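PDB 3C2G: Sys-1 protein from Caenorhabditis elegans, which acts in Wnt asymmetry signalling as a beta-catenin-like transcription coregulator, binding the TCF factor POP-1 directly to activate or repress target genes. Local coordinates for residues 521-526 / 560-565. Residues are numbered along the deposited sequence; the frame is centred on the assembly and turned at random.
Sequences LVERTI and QVKPTF
Val522, Glu523 and Ile526 on one side of helix 515-535 receive the ring of Phe565, which projects from the first turn of helix 563-579. Val522 brings a single methyl to it: CG1, anti to the backbone N (chi1 165°), lies 4.0 Å from Phe565 CZ, and the ring is met obliquely there. Val522 also touches Phe506 of helix 494-507 and Leu555 of the loop leading into helix 563-579, so this buried valine packs against both the preceding helix and that loop.

Glu523 does two jobs with one side chain. Its CG sits over a face of Phe565 in a CH-pi contact, 3.9 Å from the ring centroid, and approaches Phe565 CD1 most closely, at 3.5 Å. Beyond CG the chain runs on extended to Lys562, the N-cap residue of helix 563-579. Lys562 NZ donates to Glu523 OE2 at 2.9 Å, on the syn lone pair, completing a salt bridge. The long lysine chain, straight beyond its CG, reaches across from the exposed turn before the helix, and its CD and CE pass alongside the same carboxylate oxygen. The other oxygen, OE1, accepts from Gln519 NE2 one turn earlier, so both oxygens are engaged and the rotation of the carboxylate is restrained.

Further along, the Ile526 side chain runs at about a right angle to that of Phe565 and brings CG1 obliquely to the ring, 4.0 Å from Phe565 CE1. Leu555 touches Val522, Ile526 and Phe565 alike.

The contact thus joins two helices of the C-terminal part of the armadillo domain. Its chemistry is graded: a buried aromatic among aliphatic groups gives way to a charged pair at the more exposed margin, where the lysine, close to one oxygen of the glutamate, would probably favour its ionised form.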
loop_
_atom_site.group_PDB
_atom_site.type_symbol
_atom_site.label_atom_id
_atom_site.label_comp_id
_atom_site.label_asym_id
_atom_site.label_seq_id
_atom_site.Cartn_x
_atom_site.Cartn_y
_atom_site.Cartn_z
ATOM N N LEU A 521 -25.075 2.352 0.081
ATOM C CA LEU A 521 -25.493 2.827 1.397
ATOM C C LEU A 521 -27.004 3.004 1.437
ATOM O O LEU A 521 -27.648 2.684 2.441
ATOM C CB LEU A 521 -24.809 4.156 1.741
ATOM C CG LEU A 521 -25.038 4.698 3.154
ATOM C CD1 LEU A 521 -23.836 5.446 3.636
ATOM C CD2 LEU A 521 -26.278 5.584 3.243
ATOM N N VAL A 522 -27.550 3.534 0.344
ATOM C CA VAL A 522 -28.973 3.754 0.197
ATOM C C VAL A 522 -29.722 2.424 0.275
ATOM O O VAL A 522 -30.698 2.299 1.032
ATOM C CB VAL A 522 -29.269 4.497 -1.124
ATOM C CG1 VAL A 522 -30.738 4.419 -1.484
ATOM C CG2 VAL A 522 -28.827 5.949 -1.009
ATOM N N GLU A 523 -29.237 1.436 -0.488
ATOM C CA GLU A 523 -29.848 0.110 -0.560
ATOM C C GLU A 523 -29.800 -0.581 0.790
ATOM O O GLU A 523 -30.787 -1.173 1.236
ATOM C CB GLU A 523 -29.144 -0.758 -1.610
ATOM C CG GLU A 523 -29.348 -0.285 -3.047
ATOM C CD GLU A 523 -28.591 -1.120 -4.079
ATOM O OE1 GLU A 523 -28.092 -0.524 -5.070
ATOM O OE2 GLU A 523 -28.495 -2.367 -3.910
ATOM N N ARG A 524 -28.653 -0.485 1.448
ATOM C CA ARG A 524 -28.480 -1.102 2.748
ATOM C C ARG A 524 -29.376 -0.460 3.793
ATOM O O ARG A 524 -29.817 -1.136 4.712
ATOM C CB ARG A 524 -27.006 -1.092 3.174
ATOM C CG ARG A 524 -26.199 -2.122 2.434
ATOM C CD ARG A 524 -24.723 -1.970 2.644
ATOM N NE ARG A 524 -24.002 -3.007 1.915
ATOM C CZ ARG A 524 -22.693 -3.218 2.017
ATOM N NH1 ARG A 524 -21.968 -2.467 2.832
ATOM N NH2 ARG A 524 -22.117 -4.196 1.329
ATOM N N THR A 525 -29.655 0.830 3.638
ATOM C CA THR A 525 -30.571 1.517 4.526
ATOM C C THR A 525 -31.971 0.907 4.387
ATOM O O THR A 525 -32.578 0.491 5.375
ATOM C CB THR A 525 -30.620 3.027 4.218
ATOM O OG1 THR A 525 -29.324 3.603 4.428
ATOM C CG2 THR A 525 -31.620 3.719 5.104
ATOM N N ILE A 526 -32.476 0.851 3.156
ATOM C CA ILE A 526 -33.800 0.290 2.907
ATOM C C ILE A 526 -33.851 -1.142 3.471
ATOM O O ILE A 526 -34.811 -1.549 4.129
ATOM C CB ILE A 526 -34.146 0.316 1.387
ATOM C CG1 ILE A 526 -34.121 1.750 0.838
ATOM C CG2 ILE A 526 -35.495 -0.350 1.107
ATOM C CD1 ILE A 526 -34.802 2.793 1.717
ATOM N N GLN A 560 -33.335 2.527 -12.084
ATOM C CA GLN A 560 -32.968 1.530 -11.081
ATOM C C GLN A 560 -33.493 0.173 -11.524
ATOM O O GLN A 560 -34.708 -0.058 -11.556
ATOM C CB GLN A 560 -33.510 1.918 -9.700
ATOM C CG GLN A 560 -33.220 3.373 -9.290
ATOM C CD GLN A 560 -31.730 3.685 -9.133
ATOM O OE1 GLN A 560 -30.958 2.879 -8.599
ATOM N NE2 GLN A 560 -31.326 4.866 -9.591
ATOM N N VAL A 561 -32.568 -0.713 -11.880
ATOM C CA VAL A 561 -32.924 -1.978 -12.520
ATOM C C VAL A 561 -32.820 -3.161 -11.565
ATOM O O VAL A 561 -33.387 -4.226 -11.825
ATOM C CB VAL A 561 -32.091 -2.234 -13.815
ATOM C CG1 VAL A 561 -32.365 -1.138 -14.864
ATOM C CG2 VAL A 561 -30.585 -2.347 -13.511
ATOM N N LYS A 562 -32.103 -2.970 -10.458
ATOM C CA LYS A 562 -31.903 -4.023 -9.468
ATOM C C LYS A 562 -33.247 -4.440 -8.854
ATOM O O LYS A 562 -33.912 -3.630 -8.210
ATOM C CB LYS A 562 -30.925 -3.541 -8.402
ATOM C CG LYS A 562 -30.303 -4.636 -7.565
ATOM C CD LYS A 562 -29.123 -4.081 -6.786
ATOM C CE LYS A 562 -28.475 -5.145 -5.920
ATOM N NZ LYS A 562 -27.283 -4.605 -5.208
ATOM N N PRO A 563 -33.656 -5.704 -9.069
ATOM C CA PRO A 563 -35.003 -6.181 -8.715
ATOM C C PRO A 563 -35.261 -6.290 -7.213
ATOM O O PRO A 563 -36.384 -6.061 -6.754
ATOM C CB PRO A 563 -35.063 -7.567 -9.361
ATOM C CG PRO A 563 -33.646 -8.019 -9.404
ATOM C CD PRO A 563 -32.835 -6.774 -9.667
ATOM N N THR A 564 -34.226 -6.642 -6.462
ATOM C CA THR A 564 -34.328 -6.775 -5.019
ATOM C C THR A 564 -34.449 -5.404 -4.337
ATOM O O THR A 564 -35.060 -5.284 -3.277
ATOM C CB THR A 564 -33.134 -7.591 -4.447
ATOM O OG1 THR A 564 -33.230 -7.663 -3.020
ATOM C CG2 THR A 564 -31.788 -6.960 -4.828
ATOM N N PHE A 565 -33.871 -4.378 -4.960
ATOM C CA PHE A 565 -33.947 -3.011 -4.452
ATOM C C PHE A 565 -35.352 -2.445 -4.643
ATOM O O PHE A 565 -35.918 -1.867 -3.719
ATOM C CB PHE A 565 -32.889 -2.122 -5.124
ATOM C CG PHE A 565 -32.916 -0.682 -4.676
ATOM C CD1 PHE A 565 -32.828 -0.348 -3.326
ATOM C CD2 PHE A 565 -33.008 0.347 -5.613
ATOM C CE1 PHE A 565 -32.841 0.993 -2.913
ATOM C CE2 PHE A 565 -33.024 1.685 -5.216
ATOM C CZ PHE A 565 -32.941 2.007 -3.862
#